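Long-range contacts in aminoglycoside N(3)-acetyltransferase III (Serratia marcescens, PDB 7LAO), which catalyses transfer of an acetyl group from acetyl-CoA to the 3-amino group of 2-deoxystreptamine antibiotics such as gentamicin, giving resistance to them: residues D64-E69 with Y188-L193; V168-Y173 with D255-G260; P181-V186 with E205-N210. All coordinates share one frame; numbering follows the deposited sequence.

Contact 1: D64-E69 with Y188-L193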
loop_
_atom_site.group_PDB
_atom_site.type_symbol
_atom_site.label_atom_id
_atom_site.label_comp_id
_atom_site.label_asym_id
_atom_site.label_seq_id
_atom_site.Cartn_x
_atom_site.Cartn_y
_atom_site.Cartn_z
ATOM N N ASP A 64 10.263 8.936 -0.197
ATOM C CA ASP A 64 10.127 10.349 0.133
ATOM C C ASP A 64 10.784 11.283 -0.884
ATOM O O ASP A 64 10.602 12.501 -0.769
ATOM C CB ASP A 64 10.677 10.618 1.552
ATOM C CG ASP A 64 12.188 10.372 1.683
ATOM O OD1 ASP A 64 12.824 11.095 2.470
ATOM O OD2 ASP A 64 12.749 9.478 1.006
ATOM N N ARG A 65 11.519 10.758 -1.881
ATOM C CA ARG A 65 12.128 11.568 -2.939
ATOM C C ARG A 65 11.788 11.016 -4.326
ATOM O O ARG A 65 12.610 11.036 -5.251
ATOM C CB ARG A 65 13.650 11.657 -2.764
ATOM C CG ARG A 65 14.109 12.393 -1.506
ATOM C CD ARG A 65 13.657 13.846 -1.488
ATOM N NE ARG A 65 13.563 14.388 -2.841
ATOM C CZ ARG A 65 12.678 15.300 -3.232
ATOM N NH1 ARG A 65 11.798 15.801 -2.370
ATOM N NH2 ARG A 65 12.678 15.712 -4.494
ATOM N N SER A 66 10.585 10.517 -4.499
ATOM C CA SER A 66 10.204 10.008 -5.806
ATOM C C SER A 66 9.978 11.176 -6.765
ATOM O O SER A 66 9.401 12.187 -6.366
ATOM C CB SER A 66 8.954 9.155 -5.686
ATOM O OG SER A 66 8.283 9.028 -6.921
ATOM N N PRO A 67 10.482 11.098 -8.018
ATOM C CA PRO A 67 10.237 12.166 -9.005
ATOM C C PRO A 67 9.003 11.909 -9.864
ATOM O O PRO A 67 9.033 12.055 -11.092
ATOM C CB PRO A 67 11.526 12.132 -9.846
ATOM C CG PRO A 67 11.906 10.711 -9.838
ATOM C CD PRO A 67 11.497 10.149 -8.493
ATOM N N TYR A 68 7.893 11.528 -9.211
ATOM C CA TYR A 68 6.672 11.170 -9.928
ATOM C C TYR A 68 6.078 12.373 -10.654
ATOM O O TYR A 68 5.830 12.327 -11.864
ATOM C CB TYR A 68 5.645 10.576 -8.959
ATOM C CG TYR A 68 4.304 10.272 -9.604
ATOM C CD1 TYR A 68 4.121 9.109 -10.355
ATOM C CD2 TYR A 68 3.218 11.152 -9.470
ATOM C CE1 TYR A 68 2.889 8.815 -10.946
ATOM C CE2 TYR A 68 1.981 10.872 -10.063
ATOM C CZ TYR A 68 1.818 9.698 -10.791
ATOM O OH TYR A 68 0.604 9.404 -11.392
ATOM N N GLU A 69 5.807 13.453 -9.929
ATOM C CA GLU A 69 5.151 14.577 -10.586
ATOM C C GLU A 69 6.142 15.339 -11.455
ATOM O O GLU A 69 5.791 15.827 -12.537
ATOM C CB GLU A 69 4.490 15.486 -9.552
ATOM C CG GLU A 69 3.108 15.983 -9.972
ATOM C CD GLU A 69 3.167 17.215 -10.883
ATOM O OE1 GLU A 69 4.286 17.682 -11.202
ATOM O OE2 GLU A 69 2.091 17.722 -11.270
ATOM N N TYR A 188 5.683 8.315 -16.383
ATOM C CA TYR A 188 6.681 9.046 -15.619
ATOM C C TYR A 188 8.009 8.325 -15.785
ATOM O O TYR A 188 8.106 7.323 -16.503
ATOM C CB TYR A 188 6.262 9.171 -14.151
ATOM C CG TYR A 188 5.885 7.845 -13.540
ATOM C CD1 TYR A 188 6.843 7.046 -12.937
ATOM C CD2 TYR A 188 4.568 7.385 -13.582
ATOM C CE1 TYR A 188 6.511 5.832 -12.382
ATOM C CE2 TYR A 188 4.226 6.155 -13.033
ATOM C CZ TYR A 188 5.208 5.385 -12.430
ATOM O OH TYR A 188 4.903 4.165 -11.870
ATOM N N GLU A 189 9.046 8.864 -15.142
ATOM C CA GLU A 189 10.383 8.279 -15.209
ATOM C C GLU A 189 10.948 8.088 -13.807
ATOM O O GLU A 189 10.676 8.877 -12.898
ATOM C CB GLU A 189 11.353 9.128 -16.048
ATOM C CG GLU A 189 11.321 8.806 -17.547
ATOM C CD GLU A 189 12.395 9.540 -18.362
ATOM O OE1 GLU A 189 12.121 9.871 -19.539
ATOM O OE2 GLU A 189 13.514 9.774 -17.840
ATOM N N MET A 190 11.734 7.017 -13.636
ATOM C CA MET A 190 12.329 6.652 -12.360
ATOM C C MET A 190 13.790 6.247 -12.529
ATOM O O MET A 190 14.135 5.544 -13.490
ATOM C CB MET A 190 11.582 5.496 -11.681
ATOM C CG MET A 190 10.077 5.679 -11.424
ATOM S SD MET A 190 9.641 6.937 -10.192
ATOM C CE MET A 190 10.672 6.531 -8.821
ATOM N N PRO A 191 14.660 6.635 -11.582
ATOM C CA PRO A 191 16.054 6.170 -11.587
ATOM C C PRO A 191 16.170 4.704 -11.198
ATOM O O PRO A 191 16.020 4.342 -10.024
ATOM C CB PRO A 191 16.717 7.086 -10.548
ATOM C CG PRO A 191 15.620 7.438 -9.605
ATOM C CD PRO A 191 14.372 7.518 -10.433
ATOM N N MET A 192 16.467 3.849 -12.182
ATOM C CA MET A 192 16.696 2.427 -11.960
ATOM C C MET A 192 18.187 2.140 -11.696
ATOM O O MET A 192 19.024 3.042 -11.691
ATOM C CB MET A 192 16.203 1.622 -13.161
ATOM C CG MET A 192 14.701 1.612 -13.349
ATOM S SD MET A 192 13.780 1.057 -11.889
ATOM C CE MET A 192 13.265 2.641 -11.352
ATOM N N LEU A 193 18.523 0.864 -11.476
ATOM C CA LEU A 193 19.895 0.441 -11.190
ATOM C C LEU A 193 20.404 -0.600 -12.189
ATOM O O LEU A 193 21.473 -1.174 -11.964
ATOM C CB LEU A 193 19.995 -0.095 -9.747
ATOM C CG LEU A 193 21.284 -0.562 -9.030
ATOM C CD1 LEU A 193 22.506 0.255 -9.453
ATOM C CD2 LEU A 193 21.145 -0.570 -7.502
#
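The irregular loop 64-69 passes strand residues 188-192, with the CA atoms of Tyr-68 and Tyr-188 6.1 Å apart and no hydrogen bond between the segments. Tyr-68 and Tyr-188 make the aromatic pair of the contact. CD1 of Tyr-68 lies over one face of the Tyr-188 ring, off toward its rim, and CE1 of Tyr-68 comes to 3.4 Å from CD2 of Tyr-188. The ring planes meet obliquely, at 56°. Further along, Pro-67 packs on Glu-189, Met-190 and Pro-191. Its CG is 3.8 Å from O of Glu-189 and faces CD of Pro-191 at 4.1 Å. Its CD is 3.7 Å from CE of Met-190, whose bends at chi2 and chi3 (-68° and -50°) bring CE to the loop. Ser-66 OG lies near the same Met-190 methyl but hydrogen-bonds to Asp-119. Trp-201 of the neighbouring strand touches both Pro-67 and Pro-191. A bound HEPES molecule, probably from the crystallisation liquor, lies about 3 Å from the side chain of Tyr-68 (nearest atoms). This is loop-on-strand packing, which sets the long connection after strand 56-60 on the beta hairpin of strands 185-192 and 200-207.

Contact 2: V168-Y173 with D255-G260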
loop_
_atom_site.group_PDB
_atom_site.type_symbol
_atom_site.label_atom_id
_atom_site.label_comp_id
_atom_site.label_asym_id
_atom_site.label_seq_id
_atom_site.Cartn_x
_atom_site.Cartn_y
_atom_site.Cartn_z
ATOM N N VAL A 168 -7.137 2.198 1.000
ATOM C CA VAL A 168 -7.139 0.749 0.712
ATOM C C VAL A 168 -6.437 0.447 -0.618
ATOM O O VAL A 168 -7.070 0.263 -1.674
ATOM C CB VAL A 168 -8.574 0.164 0.748
ATOM C CG1 VAL A 168 -8.541 -1.345 0.488
ATOM C CG2 VAL A 168 -9.194 0.372 2.104
ATOM N N THR A 169 -5.109 0.340 -0.557
ATOM C CA THR A 169 -4.304 0.304 -1.775
ATOM C C THR A 169 -4.620 -0.898 -2.653
ATOM O O THR A 169 -4.522 -0.820 -3.890
ATOM C CB THR A 169 -2.819 0.291 -1.389
ATOM O OG1 THR A 169 -2.552 1.451 -0.591
ATOM C CG2 THR A 169 -1.922 0.281 -2.624
ATOM N N VAL A 170 -5.017 -2.015 -2.060
ATOM C CA VAL A 170 -5.306 -3.176 -2.906
ATOM C C VAL A 170 -6.426 -2.914 -3.914
ATOM O O VAL A 170 -6.531 -3.638 -4.921
ATOM C CB VAL A 170 -5.612 -4.383 -1.988
ATOM C CG1 VAL A 170 -7.080 -4.350 -1.407
ATOM C CG2 VAL A 170 -5.359 -5.674 -2.710
ATOM N N LEU A 171 -7.283 -1.901 -3.684
ATOM C CA LEU A 171 -8.323 -1.643 -4.670
ATOM C C LEU A 171 -7.749 -1.019 -5.939
ATOM O O LEU A 171 -8.433 -1.001 -6.961
ATOM C CB LEU A 171 -9.455 -0.767 -4.086
ATOM C CG LEU A 171 -10.447 -1.614 -3.278
ATOM C CD1 LEU A 171 -11.437 -0.738 -2.425
ATOM C CD2 LEU A 171 -11.255 -2.572 -4.168
ATOM N N HIS A 172 -6.534 -0.487 -5.901
ATOM C CA HIS A 172 -5.873 -0.137 -7.159
ATOM C C HIS A 172 -5.608 -1.372 -8.026
ATOM O O HIS A 172 -5.579 -1.266 -9.255
ATOM C CB HIS A 172 -4.560 0.611 -6.888
ATOM C CG HIS A 172 -4.765 1.991 -6.354
ATOM N ND1 HIS A 172 -5.540 2.929 -7.010
ATOM C CD2 HIS A 172 -4.337 2.582 -5.205
ATOM C CE1 HIS A 172 -5.554 4.050 -6.304
ATOM N NE2 HIS A 172 -4.827 3.864 -5.208
ATOM N N TYR A 173 -5.396 -2.547 -7.418
ATOM C CA TYR A 173 -5.250 -3.755 -8.226
ATOM C C TYR A 173 -6.572 -4.114 -8.923
ATOM O O TYR A 173 -6.584 -4.463 -10.113
ATOM C CB TYR A 173 -4.745 -4.885 -7.335
ATOM C CG TYR A 173 -4.763 -6.216 -7.993
ATOM C CD1 TYR A 173 -3.850 -6.530 -9.033
ATOM C CD2 TYR A 173 -5.698 -7.180 -7.607
ATOM C CE1 TYR A 173 -3.898 -7.785 -9.679
ATOM C CE2 TYR A 173 -5.731 -8.425 -8.218
ATOM C CZ TYR A 173 -4.836 -8.713 -9.241
ATOM O OH TYR A 173 -4.932 -9.934 -9.804
ATOM N N ASP A 255 -11.842 -10.783 -1.429
ATOM C CA ASP A 255 -13.270 -10.479 -1.479
ATOM C C ASP A 255 -13.520 -9.024 -1.854
ATOM O O ASP A 255 -14.355 -8.741 -2.723
ATOM C CB ASP A 255 -13.911 -10.815 -0.145
ATOM C CG ASP A 255 -15.432 -11.036 -0.293
ATOM O OD1 ASP A 255 -16.185 -10.297 0.306
ATOM O OD2 ASP A 255 -15.848 -11.901 -1.059
ATOM N N ILE A 256 -12.730 -8.100 -1.317
ATOM C CA ILE A 256 -12.976 -6.706 -1.657
ATOM C C ILE A 256 -12.506 -6.393 -3.062
ATOM O O ILE A 256 -13.082 -5.519 -3.741
ATOM C CB ILE A 256 -12.345 -5.765 -0.622
ATOM C CG1 ILE A 256 -13.057 -4.417 -0.689
ATOM C CG2 ILE A 256 -10.749 -5.675 -0.825
ATOM C CD1 ILE A 256 -12.705 -3.518 0.476
ATOM N N VAL A 257 -11.477 -7.101 -3.547
ATOM C CA VAL A 257 -11.064 -6.930 -4.923
ATOM C C VAL A 257 -12.140 -7.489 -5.852
ATOM O O VAL A 257 -12.488 -6.877 -6.865
ATOM C CB VAL A 257 -9.688 -7.599 -5.136
ATOM C CG1 VAL A 257 -9.413 -7.872 -6.632
ATOM C CG2 VAL A 257 -8.621 -6.697 -4.554
ATOM N N SER A 258 -12.670 -8.668 -5.535
ATOM C CA SER A 258 -13.723 -9.252 -6.386
ATOM C C SER A 258 -14.966 -8.350 -6.406
ATOM O O SER A 258 -15.533 -8.056 -7.468
ATOM C CB SER A 258 -14.075 -10.633 -5.855
ATOM O OG SER A 258 -15.129 -11.182 -6.615
ATOM N N PHE A 259 -15.334 -7.822 -5.226
ATOM C CA PHE A 259 -16.415 -6.850 -5.167
ATOM C C PHE A 259 -16.109 -5.654 -6.045
ATOM O O PHE A 259 -16.965 -5.179 -6.790
ATOM C CB PHE A 259 -16.637 -6.377 -3.727
ATOM C CG PHE A 259 -17.689 -5.308 -3.630
ATOM C CD1 PHE A 259 -17.373 -3.953 -3.719
ATOM C CD2 PHE A 259 -19.037 -5.677 -3.532
ATOM C CE1 PHE A 259 -18.455 -2.980 -3.650
ATOM C CE2 PHE A 259 -20.037 -4.715 -3.442
ATOM C CZ PHE A 259 -19.732 -3.392 -3.514
ATOM N N GLY A 260 -14.895 -5.131 -5.938
ATOM C CA GLY A 260 -14.529 -3.945 -6.689
ATOM C C GLY A 260 -14.599 -4.168 -8.194
ATOM O O GLY A 260 -15.052 -3.290 -8.936
#
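The start of helix 170-177 lies against helix 253-268, and the backbones come within 6.0 Å between the CA atoms of Leu-171 and Val-257. No hydrogen bond joins the two segments. The contact is apolar and buried. Val-257 fits between two residues of the other helix and uses both methyls. Its CG2 is 3.7 Å from the carbonyl O of Val-170 and 3.9 Å from CG2 of Val-170. Its CG1, anti to the backbone N (chi1 161°), meets the Tyr-173 ring at CD2, also at 3.9 Å, and the two side chains cross at about a right angle. Leu-171 works mainly through one branch. Its CD2 comes to 3.5 Å from the carbonyl O of Ile-256 and also lies near CA of Gly-260. That oxygen accepts the helical bond from Gly-260 N. With no side chain at Gly-260, the leucine methyl can come close to the helix backbone here. The contact is helix-helix packing within the antibiotic N-acetyltransferase fold, beside the mixed central sheet. Val-158 of strand 157-161 in that sheet touches Val-170. Ile-256 uses its CG2 branch and its CD1 end. CG2 lies 3.9 Å from CG1 of Val-170, and CD1 faces CD1 of Leu-171 at 4.2 Å. Two further helices pack nearby: Phe-151 and Val-152 of helix 147-153 touch Val-170, while Val-225 and Ile-228 of helix 224-233 touch Leu-171.

Contact 3: P181-V186 with E205-N210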
loop_
_atom_site.group_PDB
_atom_site.type_symbol
_atom_site.label_atom_id
_atom_site.label_comp_id
_atom_site.label_asym_id
_atom_site.label_seq_id
_atom_site.Cartn_x
_atom_site.Cartn_y
_atom_site.Cartn_z
ATOM N N PRO A 181 -13.834 -0.003 -20.195
ATOM C CA PRO A 181 -13.109 0.939 -21.059
ATOM C C PRO A 181 -12.778 2.280 -20.407
ATOM O O PRO A 181 -13.235 2.593 -19.294
ATOM C CB PRO A 181 -14.089 1.149 -22.215
ATOM C CG PRO A 181 -15.413 1.014 -21.583
ATOM C CD PRO A 181 -15.277 -0.029 -20.517
ATOM N N ASN A 182 -12.004 3.093 -21.138
ATOM C CA ASN A 182 -11.704 4.478 -20.796
ATOM C C ASN A 182 -10.846 4.617 -19.551
ATOM O O ASN A 182 -10.798 5.696 -18.951
ATOM C CB ASN A 182 -12.991 5.287 -20.636
ATOM C CG ASN A 182 -13.875 5.189 -21.850
ATOM O OD1 ASN A 182 -13.389 4.964 -22.965
ATOM N ND2 ASN A 182 -15.177 5.344 -21.650
ATOM N N LYS A 183 -10.168 3.551 -19.135
ATOM C CA LYS A 183 -9.290 3.629 -17.971
ATOM C C LYS A 183 -8.121 4.573 -18.240
ATOM O O LYS A 183 -7.527 4.567 -19.323
ATOM C CB LYS A 183 -8.776 2.241 -17.599
ATOM C CG LYS A 183 -9.815 1.394 -16.890
ATOM C CD LYS A 183 -9.187 0.240 -16.104
ATOM C CE LYS A 183 -8.987 -1.001 -16.963
ATOM N NZ LYS A 183 -8.627 -2.169 -16.100
ATOM N N ARG A 184 -7.795 5.390 -17.238
ATOM C CA ARG A 184 -6.771 6.421 -17.386
ATOM C C ARG A 184 -5.370 5.845 -17.184
ATOM O O ARG A 184 -5.145 4.993 -16.313
ATOM C CB ARG A 184 -7.022 7.557 -16.384
ATOM C CG ARG A 184 -8.211 8.458 -16.758
ATOM C CD ARG A 184 -8.745 9.231 -15.551
ATOM N NE ARG A 184 -7.717 10.063 -14.940
ATOM C CZ ARG A 184 -7.606 11.377 -15.120
ATOM N NH1 ARG A 184 -8.464 12.019 -15.902
ATOM N NH2 ARG A 184 -6.630 12.050 -14.520
ATOM N N ARG A 185 -4.429 6.332 -17.987
ATOM C CA ARG A 185 -3.024 5.954 -17.938
ATOM C C ARG A 185 -2.177 7.194 -17.690
ATOM O O ARG A 185 -2.585 8.318 -18.002
ATOM C CB ARG A 185 -2.565 5.306 -19.259
ATOM C CG ARG A 185 -3.522 4.279 -19.821
ATOM C CD ARG A 185 -3.297 2.960 -19.140
ATOM N NE ARG A 185 -1.992 2.401 -19.463
ATOM C CZ ARG A 185 -1.650 1.146 -19.200
ATOM N NH1 ARG A 185 -2.514 0.349 -18.589
ATOM N NH2 ARG A 185 -0.443 0.697 -19.528
ATOM N N VAL A 186 -0.976 6.973 -17.152
ATOM C CA VAL A 186 0.012 8.027 -16.962
ATOM C C VAL A 186 1.368 7.489 -17.388
ATOM O O VAL A 186 1.550 6.284 -17.586
ATOM C CB VAL A 186 0.100 8.526 -15.505
ATOM C CG1 VAL A 186 -1.234 9.109 -15.049
ATOM C CG2 VAL A 186 0.521 7.397 -14.577
ATOM N N GLU A 205 4.868 3.358 -17.817
ATOM C CA GLU A 205 3.547 3.604 -18.387
ATOM C C GLU A 205 2.630 2.738 -17.516
ATOM O O GLU A 205 2.771 1.516 -17.509
ATOM C CB GLU A 205 3.488 3.155 -19.845
ATOM C CG GLU A 205 2.102 2.751 -20.315
ATOM C CD GLU A 205 1.394 3.862 -21.066
ATOM O OE1 GLU A 205 0.793 3.579 -22.123
ATOM O OE2 GLU A 205 1.439 5.020 -20.598
ATOM N N ASP A 206 1.696 3.347 -16.783
ATOM C CA ASP A 206 0.862 2.571 -15.880
ATOM C C ASP A 206 -0.485 3.256 -15.716
ATOM O O ASP A 206 -0.694 4.383 -16.165
ATOM C CB ASP A 206 1.555 2.374 -14.522
ATOM C CG ASP A 206 1.335 0.983 -13.947
ATOM O OD1 ASP A 206 0.200 0.471 -14.085
ATOM O OD2 ASP A 206 2.285 0.400 -13.364
ATOM N N PHE A 207 -1.407 2.541 -15.076
ATOM C CA PHE A 207 -2.720 3.084 -14.783
ATOM C C PHE A 207 -2.602 4.251 -13.795
ATOM O O PHE A 207 -1.724 4.283 -12.928
ATOM C CB PHE A 207 -3.632 1.990 -14.210
ATOM C CG PHE A 207 -3.983 0.911 -15.182
ATOM C CD1 PHE A 207 -4.909 1.139 -16.179
ATOM C CD2 PHE A 207 -3.375 -0.341 -15.107
ATOM C CE1 PHE A 207 -5.230 0.139 -17.086
ATOM C CE2 PHE A 207 -3.686 -1.337 -16.011
ATOM C CZ PHE A 207 -4.633 -1.091 -16.992
ATOM N N ASP A 208 -3.495 5.220 -13.946
ATOM C CA ASP A 208 -3.554 6.390 -13.066
ATOM C C ASP A 208 -3.940 5.990 -11.632
ATOM O O ASP A 208 -5.016 5.424 -11.414
ATOM C CB ASP A 208 -4.567 7.371 -13.656
ATOM C CG ASP A 208 -4.421 8.781 -13.120
ATOM O OD1 ASP A 208 -3.773 8.952 -12.069
ATOM O OD2 ASP A 208 -4.972 9.714 -13.745
ATOM N N SER A 209 -3.077 6.287 -10.644
ATOM C CA SER A 209 -3.387 6.017 -9.236
ATOM C C SER A 209 -4.235 7.109 -8.586
ATOM O O SER A 209 -4.718 6.910 -7.468
ATOM C CB SER A 209 -2.110 5.853 -8.389
ATOM O OG SER A 209 -1.135 6.839 -8.712
ATOM N N ASN A 210 -4.401 8.258 -9.239
ATOM C CA ASN A 210 -5.244 9.309 -8.690
ATOM C C ASN A 210 -6.474 9.473 -9.569
ATOM O O ASN A 210 -6.733 10.560 -10.098
ATOM C CB ASN A 210 -4.462 10.624 -8.546
ATOM C CG ASN A 210 -3.202 10.454 -7.741
ATOM O OD1 ASN A 210 -3.246 10.186 -6.537
ATOM N ND2 ASN A 210 -2.066 10.620 -8.393
HETATM O O HOH W 1 -3.787 10.534 -16.445
#
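Asp-208 OD2 is gripped side-on by Arg-184, whose NE and NH2 both donate to this one oxygen at 3.0 Å. The bonds are bent, at about 142°, because two nitrogens share one acceptor. The guanidinium and carboxylate planes lie 26° apart. A water also donates to OD2 and to Arg-185 O. The other oxygen, OD1, accepts from Asn-210 N and closes an Asx turn. Asp-208 thus ties Arg-184 to the turn after the strand, and NH1 of Arg-184 has a second salt bridge, to Asp-214. Backbone bonds run alongside. Asp-208 N donates to Arg-184 O at 2.9 Å. Val-186 and Asp-206 form a hydrogen-bonded antiparallel pair, with Val-186 N to Asp-206 O at 2.8 Å and Asp-206 N to Val-186 O at 3.0 Å. Arg-185 and Phe-207 are the next, non-hydrogen-bonded pair. These bonds lie at the open ends of the hairpin formed by strands 185-192 and 200-207. Arg-185 folds back, bent at chi2 and chi3, and points NH1 at a face of the Phe-207 ring, with the guanidinium plane steep to it, at 79°. This is a cation-pi contact, with CZ of Arg-185 4.3 Å from the ring centroid. Lys-183 CE approaches CE1 of Phe-207 obliquely at 3.9 Å. NZ of Lys-183 bonds to the carbonyls of Glu-175, Ala-176 and Ala-178, at the end of helix 170-177. Val-186 CG1 packs 3.7 Å from CG of Asp-208.

Overall arrangement
Contact 2 is the wholly buried one, with its centre about 12 Å from the centre of the chain. Contacts 1 and 3 are partly buried, and each centre lies about 17 Å out. Contacts 1 and 3 share strand 185-192: the first packs a distant loop on it, and the second pairs it with its hairpin partner. They meet where Tyr-68 OH touches Val-186 CG2 at 3.8 Å. Helix 170-177 of contact 2 precedes this strand in the chain, and His-172 touches Ser-209 of contact 3. Chemistry follows place. Contact 2 is apolar, without hydrogen bonds, contact 1 mixes prolines, methionine and tyrosines, and contact 3 relies on a salt bridge, backbone bonds and a cation-pi contact.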